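Alginate biosynthesis protein AlgX (Pseudomonas aeruginosa, PDB 4KNC) takes part in the O-acetylation of the exopolysaccharide alginate and protects the polymer from degradation as it crosses the periplasm. Local coordinates at residues Gln236-Gly241 / Lys292-Glu297; Ile79-Val84 / Ala124-Pro129; Glu174-Lys179 / Ser259-Leu264; Lys75-Glu80 / Glu285-Pro290. All blocks are in the same frame, centred on the assembly; numbering follows the deposited sequence.

Interaction 1 of 4, residues Gln236-Gly241 / Lys292-Glu297; sequences QIALVG and KILIWE
Ile-237 to Val-240 pair in register with Ile-293 to Trp-296 as neighbouring strands of the parallel sheet at the heart of the SGNH hydrolase fold. The strand axes diverge by only 18°, and the hydrogen bonds zigzag as parallel pairing requires: Ile-293 N gives to Gln-236 O, Ala-238 N to Ile-293 O, Ile-295 N to Ala-238 O, Val-240 N to Ile-295 O, and Glu-297 N to Val-240 O. The two through Ile-295 are nearly straight, with Val-240 N 2.8 Å from Ile-295 O.

Ile-295 shows how one face is packed. Its CB rests 3.7 Å from Ala-238 O and also meets Leu-239 CD1. A chi1 of -55° sets CG1 anti to the carbonyl carbon and CG2 anti to the backbone N, which sends CG2 to Leu-239 CD1 (3.7 Å) and CG1 toward Ile-237, where CD1 ends 3.7 Å from Ile-237 CG2. Ala-238, Val-240, Leu-294 and Trp-296 occupy the reverse face; there Val-240 CG2 touches both Leu-294 CD1 and Trp-296 CD1, and helix 275-282 covers Ala-238, Val-240 and Leu-294.

At the C-terminal end, the Glu-297 carboxylate bonds to Ser-245 and Thr-242, its side chain about 7 Å from that of Ser-243, the inferred nucleophile. At the other end, Lys-292 lies alongside Gln-236, and its NZ reaches Gln-236 OE1 at 3.0 Å from above the amide plane.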
loop_
_atom_site.group_PDB
_atom_site.type_symbol
_atom_site.label_atom_id
_atom_site.label_comp_id
_atom_site.label_asym_id
_atom_site.label_seq_id
_atom_site.Cartn_x
_atom_site.Cartn_y
_atom_site.Cartn_z
ATOM N N GLN A 236 -6.516 18.724 -0.259
ATOM C CA GLN A 236 -7.715 17.893 -0.249
ATOM C C GLN A 236 -7.462 16.527 -0.874
ATOM O O GLN A 236 -8.388 15.720 -1.006
ATOM C CB GLN A 236 -8.830 18.607 -1.020
ATOM C CG GLN A 236 -9.272 19.915 -0.378
ATOM C CD GLN A 236 -9.860 19.690 0.999
ATOM O OE1 GLN A 236 -10.456 18.645 1.262
ATOM N NE2 GLN A 236 -9.681 20.660 1.892
ATOM N N ILE A 237 -6.212 16.284 -1.276
ATOM C CA ILE A 237 -5.818 15.030 -1.922
ATOM C C ILE A 237 -4.625 14.400 -1.195
ATOM O O ILE A 237 -3.624 15.065 -0.952
ATOM C CB ILE A 237 -5.442 15.234 -3.409
ATOM C CG1 ILE A 237 -6.566 15.967 -4.158
ATOM C CG2 ILE A 237 -5.143 13.885 -4.058
ATOM C CD1 ILE A 237 -6.331 16.089 -5.664
ATOM N N ALA A 238 -4.750 13.122 -0.850
ATOM C CA ALA A 238 -3.721 12.404 -0.111
ATOM C C ALA A 238 -3.267 11.204 -0.906
ATOM O O ALA A 238 -4.062 10.564 -1.591
ATOM C CB ALA A 238 -4.255 11.958 1.238
ATOM N N LEU A 239 -1.980 10.906 -0.808
ATOM C CA LEU A 239 -1.381 9.806 -1.527
ATOM C C LEU A 239 -0.838 8.800 -0.529
ATOM O O LEU A 239 -0.056 9.150 0.359
ATOM C CB LEU A 239 -0.249 10.326 -2.414
ATOM C CG LEU A 239 0.628 9.304 -3.136
ATOM C CD1 LEU A 239 -0.194 8.386 -4.035
ATOM C CD2 LEU A 239 1.698 10.030 -3.934
ATOM N N VAL A 240 -1.263 7.551 -0.661
ATOM C CA VAL A 240 -0.692 6.478 0.139
ATOM C C VAL A 240 -0.104 5.465 -0.831
ATOM O O VAL A 240 -0.668 5.238 -1.904
ATOM C CB VAL A 240 -1.720 5.843 1.114
ATOM C CG1 VAL A 240 -2.062 6.835 2.214
ATOM C CG2 VAL A 240 -2.984 5.384 0.379
ATOM N N GLY A 241 1.047 4.896 -0.483
ATOM C CA GLY A 241 1.795 4.113 -1.446
ATOM C C GLY A 241 3.091 3.530 -0.931
ATOM O O GLY A 241 3.321 3.473 0.272
ATOM N N LYS A 292 -10.746 14.770 0.290
ATOM C CA LYS A 292 -11.829 14.521 -0.654
ATOM C C LYS A 292 -11.444 13.343 -1.544
ATOM O O LYS A 292 -12.291 12.571 -1.988
ATOM C CB LYS A 292 -12.041 15.757 -1.534
ATOM C CG LYS A 292 -12.345 17.024 -0.761
ATOM C CD LYS A 292 -13.776 17.017 -0.252
ATOM C CE LYS A 292 -14.100 18.274 0.539
ATOM N NZ LYS A 292 -13.399 18.287 1.859
ATOM N N ILE A 293 -10.148 13.227 -1.812
ATOM C CA ILE A 293 -9.631 12.195 -2.702
ATOM C C ILE A 293 -8.429 11.481 -2.061
ATOM O O ILE A 293 -7.519 12.114 -1.516
ATOM C CB ILE A 293 -9.216 12.776 -4.084
ATOM C CG1 ILE A 293 -10.354 13.589 -4.710
ATOM C CG2 ILE A 293 -8.756 11.658 -5.034
ATOM C CD1 ILE A 293 -10.024 14.145 -6.078
ATOM N N LEU A 294 -8.456 10.159 -2.118
ATOM C CA LEU A 294 -7.377 9.330 -1.606
ATOM C C LEU A 294 -6.807 8.526 -2.765
ATOM O O LEU A 294 -7.522 7.739 -3.391
ATOM C CB LEU A 294 -7.905 8.380 -0.521
ATOM C CG LEU A 294 -6.923 7.379 0.107
ATOM C CD1 LEU A 294 -5.773 8.098 0.793
ATOM C CD2 LEU A 294 -7.655 6.483 1.100
ATOM N N ILE A 295 -5.534 8.742 -3.065
ATOM C CA ILE A 295 -4.864 7.987 -4.117
ATOM C C ILE A 295 -4.032 6.847 -3.511
ATOM O O ILE A 295 -3.236 7.062 -2.602
ATOM C CB ILE A 295 -3.926 8.898 -4.929
ATOM C CG1 ILE A 295 -4.690 10.098 -5.490
ATOM C CG2 ILE A 295 -3.256 8.123 -6.063
ATOM C CD1 ILE A 295 -3.761 11.142 -6.062
ATOM N N TRP A 296 -4.196 5.640 -4.036
ATOM C CA TRP A 296 -3.575 4.469 -3.437
ATOM C C TRP A 296 -2.760 3.724 -4.477
ATOM O O TRP A 296 -3.306 3.173 -5.425
ATOM C CB TRP A 296 -4.658 3.570 -2.826
ATOM C CG TRP A 296 -4.156 2.348 -2.092
ATOM C CD1 TRP A 296 -2.870 2.072 -1.697
ATOM C CD2 TRP A 296 -4.947 1.227 -1.688
ATOM N NE1 TRP A 296 -2.824 0.843 -1.057
ATOM C CE2 TRP A 296 -4.082 0.305 -1.050
ATOM C CE3 TRP A 296 -6.299 0.904 -1.813
ATOM C CZ2 TRP A 296 -4.536 -0.907 -0.535
ATOM C CZ3 TRP A 296 -6.750 -0.301 -1.293
ATOM C CH2 TRP A 296 -5.874 -1.187 -0.665
ATOM N N GLU A 297 -1.443 3.717 -4.282
ATOM C CA GLU A 297 -0.506 3.165 -5.252
ATOM C C GLU A 297 0.162 1.879 -4.750
ATOM O O GLU A 297 0.705 1.841 -3.643
ATOM C CB GLU A 297 0.559 4.212 -5.598
ATOM C CG GLU A 297 1.777 3.650 -6.340
ATOM C CD GLU A 297 2.909 3.195 -5.389
ATOM O OE1 GLU A 297 3.338 2.026 -5.505
ATOM O OE2 GLU A 297 3.368 3.995 -4.534
#

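Interaction 2 of 4, residues Ile79-Val84 / Ala124-Pro129; sequences IELVVV and AGIWTP
The indole of Trp-127 meets strand 80-85 edge-on: Glu-80 OE1 and Leu-81 O both lie at its rim, close to the ring plane. Trp-127 NE1 donates to Glu-80 OE1 at 3.0 Å, with the acceptor only 8° out of the ring plane. The carboxylate is turned 64° from the indole, and NE1 approaches it from above its plane instead of within it. Pro-171 and Gln-169 also touch the Trp-127 side chain.

Trp-127 is gripped by its backbone too. Its N donates to Leu-81 O and its O accepts from Val-83 N, each at 3.0 Å, so it bridges to Val-82, whose CA comes 3.1 Å from Trp-127 O. Side chains fill in around this bridge. Ile-126 lies beside Leu-81, pointing the same way, and its CG2, anti to the backbone N, swings against Val-83 CG2 at 3.8 Å. Val-82 CG2 presses on Trp-127 CB, and CG1 of the same valine meets Pro-129 CD.

Two waters add indirect links: one joins Leu-81 N to Gly-125 O, another Val-83 O to Pro-129 O. Gly-125, with positive phi, ends helix 107-123 in a Schellman motif, and Arg-71 also binds its carbonyl. The result is a single beta bridge that lays the chain leaving a helix against an outermost strand of the parallel sheet in this alpha/beta SGNH fold.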
loop_
_atom_site.group_PDB
_atom_site.type_symbol
_atom_site.label_atom_id
_atom_site.label_comp_id
_atom_site.label_asym_id
_atom_site.label_seq_id
_atom_site.Cartn_x
_atom_site.Cartn_y
_atom_site.Cartn_z
ATOM N N ILE A 79 -15.018 10.386 1.017
ATOM C CA ILE A 79 -13.722 10.154 0.374
ATOM C C ILE A 79 -13.844 9.302 -0.893
ATOM O O ILE A 79 -14.361 8.182 -0.855
ATOM C CB ILE A 79 -12.735 9.476 1.346
ATOM C CG1 ILE A 79 -12.722 10.213 2.686
ATOM C CG2 ILE A 79 -11.329 9.435 0.757
ATOM C CD1 ILE A 79 -12.026 9.441 3.783
ATOM N N GLU A 80 -13.374 9.845 -2.017
ATOM C CA GLU A 80 -13.342 9.103 -3.274
ATOM C C GLU A 80 -12.010 8.368 -3.349
ATOM O O GLU A 80 -10.975 8.925 -2.981
ATOM C CB GLU A 80 -13.454 10.061 -4.466
ATOM C CG GLU A 80 -14.743 10.853 -4.540
ATOM C CD GLU A 80 -15.885 10.050 -5.136
ATOM O OE1 GLU A 80 -15.624 9.052 -5.843
ATOM O OE2 GLU A 80 -17.045 10.411 -4.892
ATOM N N LEU A 81 -12.026 7.135 -3.846
ATOM C CA LEU A 81 -10.805 6.343 -3.929
ATOM C C LEU A 81 -10.275 6.211 -5.366
ATOM O O LEU A 81 -11.012 5.849 -6.283
ATOM C CB LEU A 81 -11.023 4.954 -3.308
ATOM C CG LEU A 81 -9.796 4.030 -3.242
ATOM C CD1 LEU A 81 -8.712 4.641 -2.373
ATOM C CD2 LEU A 81 -10.185 2.659 -2.718
ATOM N N VAL A 82 -8.993 6.519 -5.546
ATOM C CA VAL A 82 -8.304 6.294 -6.806
ATOM C C VAL A 82 -7.218 5.245 -6.580
ATOM O O VAL A 82 -6.394 5.397 -5.675
ATOM C CB VAL A 82 -7.646 7.598 -7.312
ATOM C CG1 VAL A 82 -6.760 7.330 -8.524
ATOM C CG2 VAL A 82 -8.708 8.642 -7.642
ATOM N N VAL A 83 -7.215 4.175 -7.377
ATOM C CA VAL A 83 -6.145 3.180 -7.269
ATOM C C VAL A 83 -5.162 3.285 -8.442
ATOM O O VAL A 83 -5.550 3.293 -9.616
ATOM C CB VAL A 83 -6.667 1.705 -7.088
ATOM C CG1 VAL A 83 -5.599 0.695 -7.466
ATOM C CG2 VAL A 83 -7.122 1.445 -5.648
ATOM N N VAL A 84 -3.884 3.414 -8.106
ATOM C CA VAL A 84 -2.829 3.374 -9.098
ATOM C C VAL A 84 -2.228 1.975 -9.091
ATOM O O VAL A 84 -1.474 1.611 -8.185
ATOM C CB VAL A 84 -1.769 4.427 -8.814
ATOM C CG1 VAL A 84 -0.521 4.170 -9.680
ATOM C CG2 VAL A 84 -2.359 5.834 -9.082
ATOM N N ALA A 124 -15.845 -2.064 -8.736
ATOM C CA ALA A 124 -15.913 -1.913 -7.284
ATOM C C ALA A 124 -16.167 -0.451 -6.838
ATOM O O ALA A 124 -16.221 -0.158 -5.634
ATOM C CB ALA A 124 -14.641 -2.479 -6.623
ATOM N N GLY A 125 -16.340 0.459 -7.797
ATOM C CA GLY A 125 -16.598 1.863 -7.487
ATOM C C GLY A 125 -15.312 2.651 -7.253
ATOM O O GLY A 125 -15.295 3.680 -6.572
ATOM N N ILE A 126 -14.227 2.165 -7.835
ATOM C CA ILE A 126 -12.918 2.772 -7.646
ATOM C C ILE A 126 -12.448 3.451 -8.930
ATOM O O ILE A 126 -12.462 2.850 -9.999
ATOM C CB ILE A 126 -11.885 1.707 -7.204
ATOM C CG1 ILE A 126 -12.286 1.126 -5.840
ATOM C CG2 ILE A 126 -10.456 2.307 -7.201
ATOM C CD1 ILE A 126 -11.352 0.025 -5.318
ATOM N N TRP A 127 -12.038 4.708 -8.820
ATOM C CA TRP A 127 -11.503 5.434 -9.957
ATOM C C TRP A 127 -10.134 4.869 -10.271
ATOM O O TRP A 127 -9.265 4.845 -9.399
ATOM C CB TRP A 127 -11.395 6.925 -9.628
ATOM C CG TRP A 127 -12.745 7.588 -9.468
ATOM C CD1 TRP A 127 -13.434 7.778 -8.302
ATOM C CD2 TRP A 127 -13.571 8.127 -10.514
ATOM N NE1 TRP A 127 -14.627 8.408 -8.554
ATOM C CE2 TRP A 127 -14.743 8.626 -9.901
ATOM C CE3 TRP A 127 -13.437 8.229 -11.900
ATOM C CZ2 TRP A 127 -15.772 9.230 -10.629
ATOM C CZ3 TRP A 127 -14.469 8.830 -12.627
ATOM C CH2 TRP A 127 -15.618 9.323 -11.985
ATOM N N THR A 128 -9.932 4.425 -11.509
ATOM C CA THR A 128 -8.714 3.691 -11.824
ATOM C C THR A 128 -8.056 4.099 -13.134
ATOM O O THR A 128 -8.512 3.703 -14.200
ATOM C CB THR A 128 -8.999 2.200 -11.886
ATOM O OG1 THR A 128 -9.841 1.846 -10.783
ATOM C CG2 THR A 128 -7.686 1.426 -11.830
ATOM N N PRO A 129 -6.969 4.880 -13.055
ATOM C CA PRO A 129 -6.291 5.289 -14.288
ATOM C C PRO A 129 -5.863 4.087 -15.122
ATOM O O PRO A 129 -5.453 3.034 -14.591
ATOM C CB PRO A 129 -5.071 6.054 -13.771
ATOM C CG PRO A 129 -5.516 6.591 -12.454
ATOM C CD PRO A 129 -6.394 5.533 -11.865
HETATM O O HOH W 1 -16.625 6.707 -6.300
HETATM O O HOH W 2 -14.331 5.950 -4.769
HETATM O O HOH W 3 -4.542 2.424 -11.919
#

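Interaction 3 of 4, residues Glu174-Lys179 / Ser259-Leu264; sequences EEIPKK and SGADIL
Gly-260, which takes positive phi where helix 251-259 ends, offers its carbonyl to Lys-179 N, tying the close of that helix to the loop that runs into strand 180-191. The turn is an ST turn: Ser-259 OG accepts from Ala-261 N at 3.1 Å, while the same hydroxyl oxygen also bonds to Leu-255 O in the helix.

The main link across the contact is Lys-179 N to Gly-260 O, 2.8 Å long, with the donor in the carbonyl plane. Lys-178 CA adds a CA-H...O contact to that oxygen at 3.4 Å. A water makes the second link, donating to Pro-177 O and accepting from Asp-262 N, each at 2.8 Å, so that polar backbone atoms too far apart to meet directly are joined. Beside these polar links, Ile-176 CG2 packs on Ala-261 CB at 3.9 Å, and both side chains also touch Ile-237 of the neighbouring strand.

Lys-179 then crosses Asp-262 obliquely. Its CD lies 3.4 Å from Asp-262 OD2, and the bends at chi3 and chi4 then turn NZ back to 3.3 Å from the same oxygen, a salt bridge whose hydrogen bond is weak. Lys-178 turns elsewhere: its NZ bonds to Phe-173 O, and the same phenylalanine gives it a cation-pi contact. Fixed direction therefore comes from the backbone bond and the water; in the lysine–aspartate pair both residues are partly exposed and Lys-179 touches a crystal neighbour, so it probably contributes mainly loose electrostatic attraction.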
loop_
_atom_site.group_PDB
_atom_site.type_symbol
_atom_site.label_atom_id
_atom_site.label_comp_id
_atom_site.label_asym_id
_atom_site.label_seq_id
_atom_site.Cartn_x
_atom_site.Cartn_y
_atom_site.Cartn_z
ATOM N N GLU A 174 -13.385 20.090 -8.715
ATOM C CA GLU A 174 -13.393 21.492 -9.126
ATOM C C GLU A 174 -13.298 22.454 -7.943
ATOM O O GLU A 174 -12.784 23.563 -8.075
ATOM C CB GLU A 174 -14.615 21.792 -9.991
ATOM C CG GLU A 174 -14.435 22.991 -10.909
ATOM C CD GLU A 174 -13.456 22.731 -12.047
ATOM O OE1 GLU A 174 -12.934 21.598 -12.157
ATOM O OE2 GLU A 174 -13.214 23.669 -12.839
ATOM N N GLU A 175 -13.760 22.013 -6.778
ATOM C CA GLU A 175 -13.743 22.854 -5.581
ATOM C C GLU A 175 -12.395 22.811 -4.869
ATOM O O GLU A 175 -12.084 23.663 -4.035
ATOM C CB GLU A 175 -14.860 22.431 -4.613
ATOM C CG GLU A 175 -16.231 22.990 -4.962
ATOM C CD GLU A 175 -16.690 22.621 -6.367
ATOM O OE1 GLU A 175 -16.503 21.453 -6.775
ATOM O OE2 GLU A 175 -17.235 23.506 -7.064
ATOM N N ILE A 176 -11.605 21.799 -5.187
ATOM C CA ILE A 176 -10.275 21.670 -4.605
ATOM C C ILE A 176 -9.451 22.911 -4.962
ATOM O O ILE A 176 -9.533 23.396 -6.083
ATOM C CB ILE A 176 -9.619 20.349 -5.078
ATOM C CG1 ILE A 176 -10.402 19.167 -4.493
ATOM C CG2 ILE A 176 -8.148 20.275 -4.695
ATOM C CD1 ILE A 176 -9.888 17.799 -4.884
ATOM N N PRO A 177 -8.701 23.459 -3.988
ATOM C CA PRO A 177 -7.827 24.615 -4.239
ATOM C C PRO A 177 -6.869 24.330 -5.387
ATOM O O PRO A 177 -6.283 23.249 -5.426
ATOM C CB PRO A 177 -7.007 24.737 -2.950
ATOM C CG PRO A 177 -7.756 24.028 -1.918
ATOM C CD PRO A 177 -8.614 22.989 -2.594
ATOM N N LYS A 178 -6.717 25.285 -6.296
ATOM C CA LYS A 178 -5.834 25.117 -7.441
ATOM C C LYS A 178 -4.599 26.003 -7.294
ATOM O O LYS A 178 -4.686 27.122 -6.784
ATOM C CB LYS A 178 -6.579 25.449 -8.737
ATOM C CG LYS A 178 -7.840 24.630 -8.946
ATOM C CD LYS A 178 -7.578 23.147 -8.703
ATOM C CE LYS A 178 -8.765 22.291 -9.113
ATOM N NZ LYS A 178 -9.860 22.360 -8.128
ATOM N N LYS A 179 -3.449 25.487 -7.719
ATOM C CA LYS A 179 -2.190 26.235 -7.698
ATOM C C LYS A 179 -1.412 25.893 -8.957
ATOM O O LYS A 179 -1.747 24.944 -9.658
ATOM C CB LYS A 179 -1.341 25.850 -6.479
ATOM C CG LYS A 179 -2.096 25.785 -5.161
ATOM C CD LYS A 179 -1.365 24.939 -4.130
ATOM C CE LYS A 179 -0.178 25.668 -3.533
ATOM N NZ LYS A 179 -0.425 25.979 -2.098
ATOM N N SER A 259 -1.989 18.136 -12.195
ATOM C CA SER A 259 -3.358 18.289 -11.686
ATOM C C SER A 259 -3.648 19.696 -11.194
ATOM O O SER A 259 -4.791 20.110 -11.185
ATOM C CB SER A 259 -3.660 17.301 -10.557
ATOM O OG SER A 259 -3.041 17.717 -9.347
ATOM N N GLY A 260 -2.619 20.426 -10.769
ATOM C CA GLY A 260 -2.831 21.751 -10.210
ATOM C C GLY A 260 -3.249 21.728 -8.742
ATOM O O GLY A 260 -3.543 22.764 -8.163
ATOM N N ALA A 261 -3.272 20.549 -8.132
ATOM C CA ALA A 261 -3.681 20.423 -6.731
ATOM C C ALA A 261 -2.536 19.957 -5.845
ATOM O O ALA A 261 -1.678 19.195 -6.303
ATOM C CB ALA A 261 -4.832 19.445 -6.614
ATOM N N ASP A 262 -2.538 20.398 -4.583
ATOM C CA ASP A 262 -1.630 19.860 -3.558
ATOM C C ASP A 262 -1.852 18.364 -3.314
ATOM O O ASP A 262 -2.986 17.891 -3.239
ATOM C CB ASP A 262 -1.785 20.609 -2.227
ATOM C CG ASP A 262 -0.939 21.875 -2.160
ATOM O OD1 ASP A 262 0.141 21.899 -2.778
ATOM O OD2 ASP A 262 -1.345 22.846 -1.491
ATOM N N ILE A 263 -0.764 17.618 -3.193
ATOM C CA ILE A 263 -0.861 16.191 -2.914
ATOM C C ILE A 263 -0.142 15.895 -1.611
ATOM O O ILE A 263 1.084 15.990 -1.540
ATOM C CB ILE A 263 -0.226 15.358 -4.046
ATOM C CG1 ILE A 263 -0.857 15.703 -5.401
ATOM C CG2 ILE A 263 -0.342 13.879 -3.746
ATOM C CD1 ILE A 263 -2.204 15.069 -5.655
ATOM N N LEU A 264 -0.895 15.552 -0.571
ATOM C CA LEU A 264 -0.290 15.123 0.691
ATOM C C LEU A 264 0.310 13.744 0.542
ATOM O O LEU A 264 -0.426 12.766 0.457
ATOM C CB LEU A 264 -1.341 15.074 1.794
ATOM C CG LEU A 264 -2.105 16.373 2.027
ATOM C CD1 LEU A 264 -3.267 16.123 2.973
ATOM C CD2 LEU A 264 -1.176 17.440 2.583
HETATM O O HOH W 4 -4.741 21.863 -3.577
#

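Interaction 4 of 4, residues Lys75-Glu80 / Glu285-Pro290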
loop_
_atom_site.group_PDB
_atom_site.type_symbol
_atom_site.label_atom_id
_atom_site.label_comp_id
_atom_site.label_asym_id
_atom_site.label_seq_id
_atom_site.Cartn_x
_atom_site.Cartn_y
_atom_site.Cartn_z
ATOM N N LYS A 75 -16.323 6.140 0.924
ATOM C CA LYS A 75 -17.329 7.008 0.302
ATOM C C LYS A 75 -18.339 7.583 1.302
ATOM O O LYS A 75 -18.749 8.738 1.189
ATOM C CB LYS A 75 -18.070 6.266 -0.804
ATOM C CG LYS A 75 -19.040 7.149 -1.571
ATOM C CD LYS A 75 -18.311 8.338 -2.163
ATOM C CE LYS A 75 -19.272 9.268 -2.894
ATOM N NZ LYS A 75 -19.791 8.638 -4.145
ATOM N N ARG A 76 -18.734 6.782 2.285
ATOM C CA ARG A 76 -19.651 7.261 3.321
ATOM C C ARG A 76 -19.044 8.426 4.081
ATOM O O ARG A 76 -19.756 9.287 4.574
ATOM C CB ARG A 76 -19.975 6.162 4.334
ATOM C CG ARG A 76 -20.918 5.080 3.862
ATOM C CD ARG A 76 -21.569 4.371 5.058
ATOM N NE ARG A 76 -20.601 3.971 6.085
ATOM C CZ ARG A 76 -20.385 4.641 7.217
ATOM N NH1 ARG A 76 -19.487 4.209 8.092
ATOM N NH2 ARG A 76 -21.066 5.752 7.469
ATOM N N LYS A 77 -17.721 8.438 4.190
ATOM C CA LYS A 77 -17.029 9.468 4.954
ATOM C C LYS A 77 -16.705 10.686 4.072
ATOM O O LYS A 77 -16.072 11.641 4.524
ATOM C CB LYS A 77 -15.758 8.883 5.586
ATOM C CG LYS A 77 -15.141 9.720 6.704
ATOM C CD LYS A 77 -13.847 9.089 7.219
ATOM C CE LYS A 77 -13.044 10.054 8.093
ATOM N NZ LYS A 77 -13.827 10.567 9.257
ATOM N N GLY A 78 -17.157 10.650 2.817
ATOM C CA GLY A 78 -16.882 11.715 1.862
ATOM C C GLY A 78 -15.528 11.609 1.156
ATOM O O GLY A 78 -14.960 12.621 0.733
ATOM N N ILE A 79 -15.018 10.386 1.017
ATOM C CA ILE A 79 -13.722 10.154 0.374
ATOM C C ILE A 79 -13.844 9.302 -0.893
ATOM O O ILE A 79 -14.361 8.182 -0.855
ATOM C CB ILE A 79 -12.735 9.476 1.346
ATOM C CG1 ILE A 79 -12.722 10.213 2.686
ATOM C CG2 ILE A 79 -11.329 9.435 0.757
ATOM C CD1 ILE A 79 -12.026 9.441 3.783
ATOM N N GLU A 80 -13.374 9.845 -2.017
ATOM C CA GLU A 80 -13.342 9.103 -3.274
ATOM C C GLU A 80 -12.010 8.368 -3.349
ATOM O O GLU A 80 -10.975 8.925 -2.981
ATOM C CB GLU A 80 -13.454 10.061 -4.466
ATOM C CG GLU A 80 -14.743 10.853 -4.540
ATOM C CD GLU A 80 -15.885 10.050 -5.136
ATOM O OE1 GLU A 80 -15.624 9.052 -5.843
ATOM O OE2 GLU A 80 -17.045 10.411 -4.892
ATOM N N GLU A 285 -4.929 13.539 12.007
ATOM C CA GLU A 285 -5.229 14.508 10.952
ATOM C C GLU A 285 -6.189 13.919 9.923
ATOM O O GLU A 285 -7.059 14.631 9.403
ATOM C CB GLU A 285 -3.950 15.019 10.276
ATOM C CG GLU A 285 -4.181 16.026 9.134
ATOM C CD GLU A 285 -4.782 17.360 9.591
ATOM O OE1 GLU A 285 -4.608 17.750 10.767
ATOM O OE2 GLU A 285 -5.438 18.026 8.762
ATOM N N PHE A 286 -6.056 12.618 9.658
ATOM C CA PHE A 286 -6.959 11.953 8.719
ATOM C C PHE A 286 -8.399 12.106 9.166
ATOM O O PHE A 286 -9.256 12.476 8.367
ATOM C CB PHE A 286 -6.615 10.478 8.541
ATOM C CG PHE A 286 -7.625 9.713 7.725
ATOM C CD1 PHE A 286 -7.704 9.888 6.353
ATOM C CD2 PHE A 286 -8.486 8.804 8.330
ATOM C CE1 PHE A 286 -8.638 9.176 5.597
ATOM C CE2 PHE A 286 -9.418 8.090 7.580
ATOM C CZ PHE A 286 -9.491 8.280 6.211
ATOM N N HIS A 287 -8.662 11.860 10.447
ATOM C CA HIS A 287 -10.034 11.975 10.946
ATOM C C HIS A 287 -10.481 13.403 11.234
ATOM O O HIS A 287 -11.679 13.701 11.170
ATOM C CB HIS A 287 -10.270 11.044 12.136
ATOM C CG HIS A 287 -10.162 9.603 11.766
ATOM N ND1 HIS A 287 -9.011 8.868 11.964
ATOM C CD2 HIS A 287 -11.034 8.777 11.139
ATOM C CE1 HIS A 287 -9.192 7.643 11.509
ATOM N NE2 HIS A 287 -10.407 7.562 10.997
ATOM N N LYS A 288 -9.537 14.293 11.529
ATOM C CA LYS A 288 -9.899 15.695 11.688
ATOM C C LYS A 288 -10.277 16.299 10.336
ATOM O O LYS A 288 -11.383 16.812 10.167
ATOM C CB LYS A 288 -8.791 16.519 12.347
ATOM C CG LYS A 288 -9.146 18.004 12.380
ATOM N N ASN A 289 -9.356 16.215 9.379
ATOM C CA ASN A 289 -9.571 16.753 8.038
ATOM C C ASN A 289 -9.416 15.682 6.961
ATOM O O ASN A 289 -8.369 15.598 6.318
ATOM C CB ASN A 289 -8.576 17.882 7.763
ATOM C CG ASN A 289 -8.563 18.931 8.863
ATOM O OD1 ASN A 289 -9.608 19.461 9.247
ATOM N ND2 ASN A 289 -7.375 19.232 9.383
ATOM N N PRO A 290 -10.455 14.854 6.761
ATOM C CA PRO A 290 -10.344 13.806 5.734
ATOM C C PRO A 290 -10.209 14.377 4.325
ATOM O O PRO A 290 -10.836 15.386 4.001
ATOM C CB PRO A 290 -11.661 13.024 5.875
ATOM C CG PRO A 290 -12.605 13.954 6.592
ATOM C CD PRO A 290 -11.734 14.796 7.491
#
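Ile-79, Phe-286 and Pro-290 supply the apolar part of this contact, where the turn after helix 61-76 meets the end of helix 284-288. Ile-79 CD1 comes 3.7 Å from Phe-286 CZ and 4.2 Å from Pro-290 CB; a chi2 of 167° extends the isoleucine so that its terminal methyl does the touching. The phenyl ring has further neighbours in Tyr-280, which it meets edge-to-face, and Pro-291.

The methylenes of Lys-77 join the same apolar group. Its CE sits 4.0 Å from Pro-290 CB and 4.2 Å from Phe-286 CE2, the chain being extended until it bends at chi4.

The charged end behaves differently. Lys-77 NZ lies at the edge of the His-287 imidazole, 3.8 Å from CD2, without a hydrogen bond. The imidazole is held by other contacts: NE2 bonds to Leu-316 O, ND1 weakly to Ser-283 O, and Phe-286 CD2 lies over the centre of one ring face.

Gly-78 closes helix 61-76 in a Schellman motif just before Ile-79. For His-287, the nearby ammonium and the two carbonyls would pull in opposite directions, so its charge stays open. No hydrogen bond crosses between the two segments; van der Waals packing joins them.

Overall arrangement
Interactions 1 and 2 are buried, 3 and 4 only partly so, and 1 lies at the middle of the set. Strand 293-298 runs between strands 80-85 and 237-240, so interactions 1 and 2 meet through Trp-296, whose backbone N and O pair with Val-82 O and Val-84 N. Beyond strand 237-240, Leu-264 of interaction 3 bonds to Ile-237 and Leu-239. Interaction 4 shares Ile-79 and Glu-80 with interaction 2 and lies where the chain enters strands 80-85 and 293-298. Chemistry follows place: a regular backbone ladder in the core, a single bridge with waters at the sheet's edge, one direct backbone bond, a water and a salt bridge at 3, and no hydrogen bond across 4.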